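Purine nucleoside phosphorylase (Anopheles gambiae, PDB 2P4S) catalyses the phosphorolytic cleavage of the N-glycosidic bond of inosine, guanosine and their 2'-deoxy forms, releasing the purine base and pentose 1-phosphate for purine salvage. Local coordinates at residues A[230-235]-A[310-315]; A[91-96]-A[237-242]; A[209-214]-A[327-332]. One frame throughout, in Å; residues are numbered along the deposited sequence.

Interaction 1 of 3, residues A[230-235]-A[310-315]; sequences NPLQGP and IITARH
P231 and T312 bring the two backbones closest, their CA atoms 6.9 Å apart, where a type I turn over N230 to Q233 faces the end of helix 307-315. The turn is tied twice: Q233 N bonds back to N230 O, and L232 N gives a hydrogen bond to N230 OD1, which receives it on a lone pair in the carbonyl plane. That second bond makes an Asx turn and fixes the amide of N230, leaving N230 ND2 4.0 Å from I311 CD1.

L232 does most of the packing and splits its two methyls between neighbouring turns of the helix. L232 CD1 meets I311 CG2 at 3.7 Å, while L232 CD2 comes obliquely to the ring of H315, 4.0 Å from H315 CG. With its CG anti to the backbone N (chi1 -174°), H315 runs antiparallel alongside L232; its ring is held at both nitrogens, ND1 by R186 and NE2 by P242 O. P231 rests CB and CG on T312 OG1, each 3.7 Å away. T312 OG1 is bonded to H308 O within its own helix and accepts from a water 2.9 Å away, which reaches P231 O only weakly.

Q233 and G234 also bond to a second subunit, and P283 of that subunit packs on L232. The arrangement is an Asx turn coinciding with a type I beta turn, laid against the buried side of helix 307-315 beside the subunit interface of the trimer.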
loop_
_atom_site.group_PDB
_atom_site.type_symbol
_atom_site.label_atom_id
_atom_site.label_comp_id
_atom_site.label_asym_id
_atom_site.label_seq_id
_atom_site.Cartn_x
_atom_site.Cartn_y
_atom_site.Cartn_z
ATOM N N ASN A 230 6.925 -6.345 -0.213
ATOM C CA ASN A 230 7.060 -7.728 -0.759
ATOM C C ASN A 230 8.254 -8.334 -0.079
ATOM O O ASN A 230 9.239 -7.655 0.011
ATOM C CB ASN A 230 7.275 -7.681 -2.290
ATOM C CG ASN A 230 7.193 -9.055 -2.952
ATOM O OD1 ASN A 230 8.110 -9.855 -2.821
ATOM N ND2 ASN A 230 6.109 -9.325 -3.700
ATOM N N PRO A 231 8.189 -9.619 0.353
ATOM C CA PRO A 231 9.383 -10.275 0.939
ATOM C C PRO A 231 10.603 -10.413 -0.025
ATOM O O PRO A 231 11.711 -10.657 0.427
ATOM C CB PRO A 231 8.850 -11.651 1.370
ATOM C CG PRO A 231 7.714 -11.906 0.455
ATOM C CD PRO A 231 7.054 -10.569 0.300
ATOM N N LEU A 232 10.422 -10.198 -1.315
ATOM C CA LEU A 232 11.517 -10.397 -2.229
ATOM C C LEU A 232 12.194 -9.092 -2.621
ATOM O O LEU A 232 13.111 -9.088 -3.427
ATOM C CB LEU A 232 11.024 -11.139 -3.485
ATOM C CG LEU A 232 10.205 -12.411 -3.264
ATOM C CD1 LEU A 232 9.744 -12.877 -4.624
ATOM C CD2 LEU A 232 10.999 -13.507 -2.503
ATOM N N GLN A 233 11.727 -7.973 -2.081
ATOM C CA GLN A 233 12.344 -6.672 -2.431
ATOM C C GLN A 233 13.828 -6.669 -2.015
ATOM O O GLN A 233 14.174 -7.186 -0.961
ATOM C CB GLN A 233 11.600 -5.506 -1.777
ATOM C CG GLN A 233 11.949 -4.126 -2.406
ATOM C CD GLN A 233 11.633 -2.961 -1.492
ATOM O OE1 GLN A 233 11.278 -3.156 -0.316
ATOM N NE2 GLN A 233 11.738 -1.752 -2.013
ATOM N N GLY A 234 14.686 -6.120 -2.866
ATOM C CA GLY A 234 16.122 -6.087 -2.612
ATOM C C GLY A 234 16.867 -7.044 -3.536
ATOM O O GLY A 234 16.250 -7.698 -4.363
ATOM N N PRO A 235 18.206 -7.149 -3.393
ATOM C CA PRO A 235 18.997 -8.044 -4.269
ATOM C C PRO A 235 18.425 -9.474 -4.342
ATOM O O PRO A 235 17.960 -10.010 -3.339
ATOM C CB PRO A 235 20.370 -8.070 -3.574
ATOM C CG PRO A 235 20.476 -6.675 -2.924
ATOM C CD PRO A 235 19.060 -6.413 -2.420
ATOM N N ILE A 310 3.893 -17.870 1.131
ATOM C CA ILE A 310 3.633 -18.488 -0.165
ATOM C C ILE A 310 4.500 -17.928 -1.290
ATOM O O ILE A 310 5.018 -18.676 -2.081
ATOM C CB ILE A 310 2.104 -18.397 -0.528
ATOM C CG1 ILE A 310 1.271 -19.191 0.515
ATOM C CG2 ILE A 310 1.855 -18.916 -1.952
ATOM C CD1 ILE A 310 1.316 -20.767 0.348
ATOM N N ILE A 311 4.680 -16.616 -1.363
ATOM C CA ILE A 311 5.498 -16.019 -2.415
ATOM C C ILE A 311 6.976 -16.442 -2.290
ATOM O O ILE A 311 7.666 -16.749 -3.285
ATOM C CB ILE A 311 5.356 -14.479 -2.358
ATOM C CG1 ILE A 311 3.994 -14.053 -2.904
ATOM C CG2 ILE A 311 6.452 -13.759 -3.122
ATOM C CD1 ILE A 311 3.775 -12.520 -2.853
ATOM N N THR A 312 7.462 -16.457 -1.056
ATOM C CA THR A 312 8.811 -16.981 -0.773
ATOM C C THR A 312 8.942 -18.467 -1.156
ATOM O O THR A 312 9.938 -18.871 -1.715
ATOM C CB THR A 312 9.147 -16.757 0.713
ATOM O OG1 THR A 312 9.010 -15.347 1.010
ATOM C CG2 THR A 312 10.553 -17.234 1.020
ATOM N N ALA A 313 7.937 -19.274 -0.841
ATOM C CA ALA A 313 7.927 -20.687 -1.199
ATOM C C ALA A 313 8.008 -20.883 -2.712
ATOM O O ALA A 313 8.784 -21.686 -3.200
ATOM C CB ALA A 313 6.702 -21.363 -0.661
ATOM N N ARG A 314 7.211 -20.126 -3.449
ATOM C CA ARG A 314 7.140 -20.231 -4.909
ATOM C C ARG A 314 8.452 -19.808 -5.499
ATOM O O ARG A 314 8.925 -20.415 -6.427
ATOM C CB ARG A 314 6.000 -19.333 -5.465
ATOM C CG ARG A 314 4.617 -19.884 -5.137
ATOM C CD ARG A 314 4.533 -21.399 -5.501
ATOM N NE ARG A 314 4.372 -21.554 -6.938
ATOM C CZ ARG A 314 4.733 -22.620 -7.652
ATOM N NH1 ARG A 314 5.319 -23.666 -7.055
ATOM N NH2 ARG A 314 4.517 -22.617 -8.983
ATOM N N HIS A 315 9.038 -18.758 -4.938
ATOM C CA HIS A 315 10.357 -18.277 -5.352
ATOM C C HIS A 315 11.427 -19.374 -5.355
ATOM O O HIS A 315 12.168 -19.463 -6.303
ATOM C CB HIS A 315 10.817 -17.073 -4.501
ATOM C CG HIS A 315 12.113 -16.458 -4.980
ATOM N ND1 HIS A 315 13.255 -16.427 -4.215
ATOM C CD2 HIS A 315 12.449 -15.894 -6.166
ATOM C CE1 HIS A 315 14.230 -15.863 -4.895
ATOM N NE2 HIS A 315 13.762 -15.517 -6.079
HETATM O O HOH W 1 11.487 -13.902 1.668
#

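Interaction 2 of 3, residues A[91-96]-A[237-242]; sequences TYDTLQ and DERFGP
R239 covers one face of the Y92 ring and F240 comes obliquely to its CD1 side, in a packing of helix 92-105 on an Asx turn of the 237-242 loop. The guanidinium of R239 lies almost flat on the Y92 ring, with planes 15° apart and centres 4.0 Å apart. It sits off-centre as a cation-pi partner, because R239 CD occupies the place more nearly above the ring centroid and makes a CH-pi contact there. A bend in the arginine chain at chi3 (-72°) lets CD and the guanidinium share that one ring.

D237 sets the plane of the guanidinium. R239 grips it side-on, R239 NE to D237 OD1 at 3.0 Å and R239 NH2 to D237 OD2 at 2.8 Å, each oxygen using its syn lone pair; the anti lone pair of OD1 takes R239 N and closes the Asx turn. D93 OD1 lies 4.5 Å from R239 NH1, well out of the guanidinium plane, so the two interact through charge and no N-H points at the oxygen. A water accepts from Y92 N at 3.1 Å; its distance to D237 OD2 is suspiciously short.

The rings of F240 and Y92 have planes at 55°, with Y92 CD1 over one phenylalanine face and 3.5 Å from F240 CZ. R186 of helix 178-191 contributes a cation-pi contact to F240, and L95 CD1 touches F240 CZ at 3.6 Å.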
loop_
_atom_site.group_PDB
_atom_site.type_symbol
_atom_site.label_atom_id
_atom_site.label_comp_id
_atom_site.label_asym_id
_atom_site.label_seq_id
_atom_site.Cartn_x
_atom_site.Cartn_y
_atom_site.Cartn_z
ATOM N N THR A 91 20.739 -13.105 4.797
ATOM C CA THR A 91 21.455 -13.610 3.638
ATOM C C THR A 91 21.345 -15.153 3.476
ATOM O O THR A 91 21.001 -15.871 4.424
ATOM C CB THR A 91 22.940 -13.166 3.706
ATOM O OG1 THR A 91 23.620 -13.637 2.540
ATOM C CG2 THR A 91 23.645 -13.747 4.931
ATOM N N TYR A 92 21.661 -15.660 2.284
ATOM C CA TYR A 92 21.757 -17.114 2.057
ATOM C C TYR A 92 22.607 -17.855 3.107
ATOM O O TYR A 92 22.201 -18.893 3.649
ATOM C CB TYR A 92 22.321 -17.404 0.670
ATOM C CG TYR A 92 22.301 -18.865 0.285
ATOM C CD1 TYR A 92 21.191 -19.413 -0.367
ATOM C CD2 TYR A 92 23.404 -19.700 0.546
ATOM C CE1 TYR A 92 21.169 -20.758 -0.742
ATOM C CE2 TYR A 92 23.391 -21.043 0.175
ATOM C CZ TYR A 92 22.270 -21.560 -0.467
ATOM O OH TYR A 92 22.238 -22.875 -0.850
ATOM N N ASP A 93 23.779 -17.297 3.394
ATOM C CA ASP A 93 24.721 -17.893 4.333
ATOM C C ASP A 93 24.185 -17.986 5.744
ATOM O O ASP A 93 24.324 -19.018 6.377
ATOM C CB ASP A 93 26.070 -17.161 4.269
ATOM C CG ASP A 93 26.833 -17.492 2.986
ATOM O OD1 ASP A 93 26.891 -18.699 2.633
ATOM O OD2 ASP A 93 27.354 -16.562 2.319
ATOM N N THR A 94 23.568 -16.916 6.229
ATOM C CA THR A 94 22.890 -16.941 7.510
ATOM C C THR A 94 21.786 -17.997 7.537
ATOM O O THR A 94 21.646 -18.704 8.523
ATOM C CB THR A 94 22.277 -15.570 7.844
ATOM O OG1 THR A 94 23.314 -14.595 7.891
ATOM C CG2 THR A 94 21.522 -15.587 9.183
ATOM N N LEU A 95 21.010 -18.089 6.456
ATOM C CA LEU A 95 19.886 -19.032 6.369
ATOM C C LEU A 95 20.400 -20.467 6.388
ATOM O O LEU A 95 19.851 -21.325 7.086
ATOM C CB LEU A 95 19.000 -18.738 5.125
ATOM C CG LEU A 95 18.241 -17.396 5.241
ATOM C CD1 LEU A 95 17.591 -16.940 3.953
ATOM C CD2 LEU A 95 17.200 -17.468 6.360
ATOM N N GLN A 96 21.474 -20.710 5.639
ATOM C CA GLN A 96 22.160 -21.995 5.729
ATOM C C GLN A 96 22.723 -22.285 7.162
ATOM O O GLN A 96 22.609 -23.419 7.621
ATOM C CB GLN A 96 23.179 -22.179 4.586
ATOM C CG GLN A 96 23.770 -23.615 4.481
ATOM C CD GLN A 96 22.825 -24.645 3.856
ATOM O OE1 GLN A 96 22.369 -25.587 4.521
ATOM N NE2 GLN A 96 22.551 -24.484 2.567
ATOM N N ASP A 237 19.076 -13.489 -4.787
ATOM C CA ASP A 237 20.045 -14.597 -4.801
ATOM C C ASP A 237 19.536 -15.793 -5.632
ATOM O O ASP A 237 18.588 -16.492 -5.219
ATOM C CB ASP A 237 20.383 -15.028 -3.356
ATOM C CG ASP A 237 21.678 -15.868 -3.261
ATOM O OD1 ASP A 237 21.904 -16.778 -4.099
ATOM O OD2 ASP A 237 22.469 -15.632 -2.312
ATOM N N GLU A 238 20.188 -16.044 -6.783
ATOM C CA GLU A 238 19.752 -17.078 -7.736
ATOM C C GLU A 238 19.830 -18.484 -7.151
ATOM O O GLU A 238 19.236 -19.402 -7.668
ATOM C CB GLU A 238 20.519 -17.027 -9.062
ATOM C CG GLU A 238 20.937 -15.639 -9.528
ATOM C CD GLU A 238 19.869 -14.930 -10.364
ATOM O OE1 GLU A 238 19.207 -15.662 -11.165
ATOM O OE2 GLU A 238 19.688 -13.662 -10.207
ATOM N N ARG A 239 20.579 -18.639 -6.073
ATOM C CA ARG A 239 20.610 -19.889 -5.314
ATOM C C ARG A 239 19.259 -20.204 -4.674
ATOM O O ARG A 239 18.954 -21.384 -4.418
ATOM C CB ARG A 239 21.693 -19.829 -4.233
ATOM C CG ARG A 239 23.154 -19.717 -4.769
ATOM C CD ARG A 239 24.154 -19.696 -3.609
ATOM N NE ARG A 239 24.085 -18.417 -2.894
ATOM C CZ ARG A 239 25.000 -17.981 -2.033
ATOM N NH1 ARG A 239 26.059 -18.729 -1.743
ATOM N NH2 ARG A 239 24.852 -16.817 -1.442
ATOM N N PHE A 240 18.444 -19.180 -4.409
ATOM C CA PHE A 240 17.030 -19.429 -4.050
ATOM C C PHE A 240 16.121 -19.524 -5.265
ATOM O O PHE A 240 15.346 -20.459 -5.371
ATOM C CB PHE A 240 16.465 -18.409 -3.052
ATOM C CG PHE A 240 16.995 -18.568 -1.668
ATOM C CD1 PHE A 240 16.785 -19.749 -0.972
ATOM C CD2 PHE A 240 17.673 -17.506 -1.043
ATOM C CE1 PHE A 240 17.269 -19.890 0.335
ATOM C CE2 PHE A 240 18.156 -17.631 0.261
ATOM C CZ PHE A 240 17.957 -18.824 0.956
ATOM N N GLY A 241 16.216 -18.574 -6.183
ATOM C CA GLY A 241 15.322 -18.559 -7.329
ATOM C C GLY A 241 15.584 -17.373 -8.230
ATOM O O GLY A 241 16.523 -16.596 -7.986
ATOM N N PRO A 242 14.752 -17.214 -9.283
ATOM C CA PRO A 242 14.925 -16.147 -10.291
ATOM C C PRO A 242 14.512 -14.743 -9.801
ATOM O O PRO A 242 13.761 -14.610 -8.823
ATOM C CB PRO A 242 14.015 -16.600 -11.455
ATOM C CG PRO A 242 12.930 -17.464 -10.815
ATOM C CD PRO A 242 13.554 -18.062 -9.547
HETATM O O HOH W 2 22.064 -14.078 -0.364
#

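Interaction 3 of 3, residues A[209-214]-A[327-332]; sequences YRVGDI and TNMCTM. With DIH (7-[[(3R,4R)-3-(hydroxymethyl)-4-oxidanyl-pyrrolidin-1-ium-1-yl]methyl]-3,5-dihydropyrrolo[3,2-d]pyrimidin-4-one), chain F.
V211 and T327 bring the backbones within 5.2 Å, CA to CA, where a type II turn over R210 to D213 runs past the corner the chain takes at N328. V211 leans on that corner with both methyls: V211 CG2 comes 3.7 Å from N328 CA, and CG1 lies near T327 O. M329 folds back toward the turn, its chain bent at chi2 and chi3, and brings M329 CE to 3.2 Å from Y209 O and 4.2 Å from Y209 CB. On the turn itself, R210 N bonds to D213 OD2 from well above the carboxylate plane, and D213 OD2 also forms a salt bridge with R273.

The inhibitor lies beyond the corner. The N328 side chain leaves on the side away from the turn, and chi1 58°, with CG between the backbone N and the carbonyl carbon, brings the amide to the base. Inhibitor N7 donates to N328 OD1 at 2.8 Å and N328 ND2 donates to inhibitor O6 at 2.9 Å, both nearly straight. T327 OG1, itself 3.4 Å from the inhibitor's C8, donates to N328 OD1 in the carbonyl plane and so favours the amide orientation that turns OD1 to N7. N328 and E286 are part of the purine-nucleoside site, in a pocket where H342 and Y173 also bond the inhibitor.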
loop_
_atom_site.group_PDB
_atom_site.type_symbol
_atom_site.label_atom_id
_atom_site.label_comp_id
_atom_site.label_asym_id
_atom_site.label_seq_id
_atom_site.Cartn_x
_atom_site.Cartn_y
_atom_site.Cartn_z
ATOM N N TYR A 209 -20.248 -18.300 3.402
ATOM C CA TYR A 209 -19.379 -19.031 4.344
ATOM C C TYR A 209 -19.993 -19.066 5.753
ATOM O O TYR A 209 -20.820 -18.234 6.101
ATOM C CB TYR A 209 -17.979 -18.425 4.391
ATOM C CG TYR A 209 -17.175 -18.557 3.130
ATOM C CD1 TYR A 209 -17.745 -19.034 1.924
ATOM C CD2 TYR A 209 -15.813 -18.178 3.121
ATOM C CE1 TYR A 209 -16.974 -19.131 0.753
ATOM C CE2 TYR A 209 -15.055 -18.292 1.998
ATOM C CZ TYR A 209 -15.628 -18.756 0.812
ATOM O OH TYR A 209 -14.834 -18.828 -0.292
ATOM N N ARG A 210 -19.585 -20.056 6.543
ATOM C CA ARG A 210 -19.998 -20.212 7.927
ATOM C C ARG A 210 -18.752 -20.346 8.823
ATOM O O ARG A 210 -17.712 -20.871 8.402
ATOM C CB ARG A 210 -20.915 -21.452 8.085
ATOM C CG ARG A 210 -22.249 -21.315 7.331
ATOM C CD ARG A 210 -23.037 -22.635 7.367
ATOM N NE ARG A 210 -24.288 -22.597 6.585
ATOM C CZ ARG A 210 -25.414 -22.018 7.012
ATOM N NH1 ARG A 210 -25.449 -21.414 8.208
ATOM N NH2 ARG A 210 -26.511 -22.026 6.247
ATOM N N VAL A 211 -18.863 -19.879 10.061
ATOM C CA VAL A 211 -17.784 -20.025 11.031
ATOM C C VAL A 211 -17.470 -21.506 11.166
ATOM O O VAL A 211 -18.391 -22.331 11.326
ATOM C CB VAL A 211 -18.200 -19.447 12.434
ATOM C CG1 VAL A 211 -17.210 -19.888 13.531
ATOM C CG2 VAL A 211 -18.340 -17.901 12.366
ATOM N N GLY A 212 -16.184 -21.856 11.124
ATOM C CA GLY A 212 -15.814 -23.261 11.208
ATOM C C GLY A 212 -15.573 -23.902 9.841
ATOM O O GLY A 212 -15.038 -24.998 9.771
ATOM N N ASP A 213 -15.957 -23.236 8.751
ATOM C CA ASP A 213 -15.632 -23.731 7.407
ATOM C C ASP A 213 -14.145 -23.632 7.208
ATOM O O ASP A 213 -13.466 -22.759 7.804
ATOM C CB ASP A 213 -16.305 -22.850 6.316
ATOM C CG ASP A 213 -17.838 -23.061 6.207
ATOM O OD1 ASP A 213 -18.421 -23.921 6.921
ATOM O OD2 ASP A 213 -18.481 -22.337 5.413
ATOM N N ILE A 214 -13.633 -24.500 6.327
ATOM C CA ILE A 214 -12.286 -24.397 5.814
ATOM C C ILE A 214 -12.391 -23.932 4.368
ATOM O O ILE A 214 -13.035 -24.591 3.538
ATOM C CB ILE A 214 -11.604 -25.758 5.903
ATOM C CG1 ILE A 214 -11.424 -26.150 7.381
ATOM C CG2 ILE A 214 -10.300 -25.821 5.085
ATOM C CD1 ILE A 214 -11.031 -27.618 7.551
ATOM N N THR A 327 -13.060 -18.081 11.062
ATOM C CA THR A 327 -13.146 -18.104 12.531
ATOM C C THR A 327 -14.211 -17.136 12.992
ATOM O O THR A 327 -14.555 -17.080 14.158
ATOM C CB THR A 327 -11.784 -17.759 13.179
ATOM O OG1 THR A 327 -11.230 -16.591 12.542
ATOM C CG2 THR A 327 -10.819 -18.916 12.995
ATOM N N ASN A 328 -14.740 -16.377 12.048
ATOM C CA ASN A 328 -15.655 -15.312 12.325
ATOM C C ASN A 328 -16.081 -14.798 10.989
ATOM O O ASN A 328 -15.320 -14.880 10.007
ATOM C CB ASN A 328 -15.022 -14.160 13.146
ATOM C CG ASN A 328 -13.796 -13.540 12.459
ATOM O OD1 ASN A 328 -12.714 -14.189 12.354
ATOM N ND2 ASN A 328 -13.944 -12.283 12.002
ATOM N N MET A 329 -17.298 -14.269 10.961
ATOM C CA MET A 329 -17.823 -13.633 9.777
ATOM C C MET A 329 -17.379 -12.184 9.835
ATOM O O MET A 329 -17.336 -11.595 10.913
ATOM C CB MET A 329 -19.377 -13.767 9.718
ATOM C CG MET A 329 -19.891 -15.218 9.488
ATOM S SD MET A 329 -18.964 -16.120 8.194
ATOM C CE MET A 329 -19.542 -15.310 6.698
ATOM N N CYS A 330 -16.987 -11.630 8.692
ATOM C CA CYS A 330 -16.681 -10.200 8.620
ATOM C C CYS A 330 -17.986 -9.422 8.859
ATOM O O CYS A 330 -19.067 -9.867 8.435
ATOM C CB CYS A 330 -16.138 -9.849 7.243
ATOM S SG CYS A 330 -14.526 -10.509 6.947
ATOM N N THR A 331 -17.878 -8.264 9.509
ATOM C CA THR A 331 -19.025 -7.388 9.704
ATOM C C THR A 331 -19.507 -6.760 8.392
ATOM O O THR A 331 -18.778 -6.017 7.722
ATOM C CB THR A 331 -18.747 -6.272 10.740
ATOM O OG1 THR A 331 -18.117 -6.842 11.902
ATOM C CG2 THR A 331 -20.090 -5.579 11.166
ATOM N N MET A 332 -20.764 -7.013 8.059
ATOM C CA MET A 332 -21.238 -6.588 6.747
ATOM C C MET A 332 -22.328 -5.494 6.724
ATOM O O MET A 332 -22.814 -5.099 5.675
ATOM C CB MET A 332 -21.606 -7.838 5.956
ATOM C CG MET A 332 -20.310 -8.543 5.499
ATOM S SD MET A 332 -20.876 -10.105 5.050
ATOM C CE MET A 332 -19.552 -11.310 5.429
HETATM O "O5'" DIH F . -7.365 -12.595 15.991
HETATM C "C5'" DIH F . -6.396 -11.813 15.264
HETATM C "C4'" DIH F . -5.480 -12.796 14.576
HETATM C "C6'" DIH F . -6.275 -13.809 13.722
HETATM C "C3'" DIH F . -4.541 -12.064 13.642
HETATM O "O3'" DIH F . -3.293 -12.761 13.630
HETATM C "C2'" DIH F . -5.182 -12.237 12.278
HETATM N "N1'" DIH F . -5.716 -13.634 12.351
HETATM C C10 DIH F . -6.577 -13.917 11.193
HETATM C C9 DIH F . -7.993 -13.383 11.197
HETATM C C8 DIH F . -9.123 -14.054 11.737
HETATM N N7 DIH F . -10.224 -13.281 11.525
HETATM C C5 DIH F . -9.864 -12.143 10.876
HETATM C C6 DIH F . -10.609 -10.972 10.330
HETATM O O6 DIH F . -11.895 -10.850 10.467
HETATM N N1 DIH F . -9.854 -10.048 9.700
HETATM C C2 DIH F . -8.498 -10.142 9.552
HETATM N N3 DIH F . -7.799 -11.197 10.000
HETATM C C4 DIH F . -8.478 -12.198 10.655
#

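In the fold
Interactions 1 and 2 are neighbours, their centres about 11 Å apart, and H315 joins them, its ring packing on F240. Both use the long loop between helices 223-226 and 253-265: residues 230-235 meet helix 307-315, and residues 237-242 meet helix 92-105; R186 of helix 178-191 touches both contacts. Interaction 3 lies on the opposite side of the chain's centre, its centre about 29 Å from that of interaction 1 and about 38 Å from that of interaction 2. Helix 307-315 is followed by strand 319-329, whose end carries N328. Along the chain 91-96 comes first; 209-214 and 327-332 bracket both segments of interaction 1, while the segments of interaction 2 alternate with those of interactions 1 and 3.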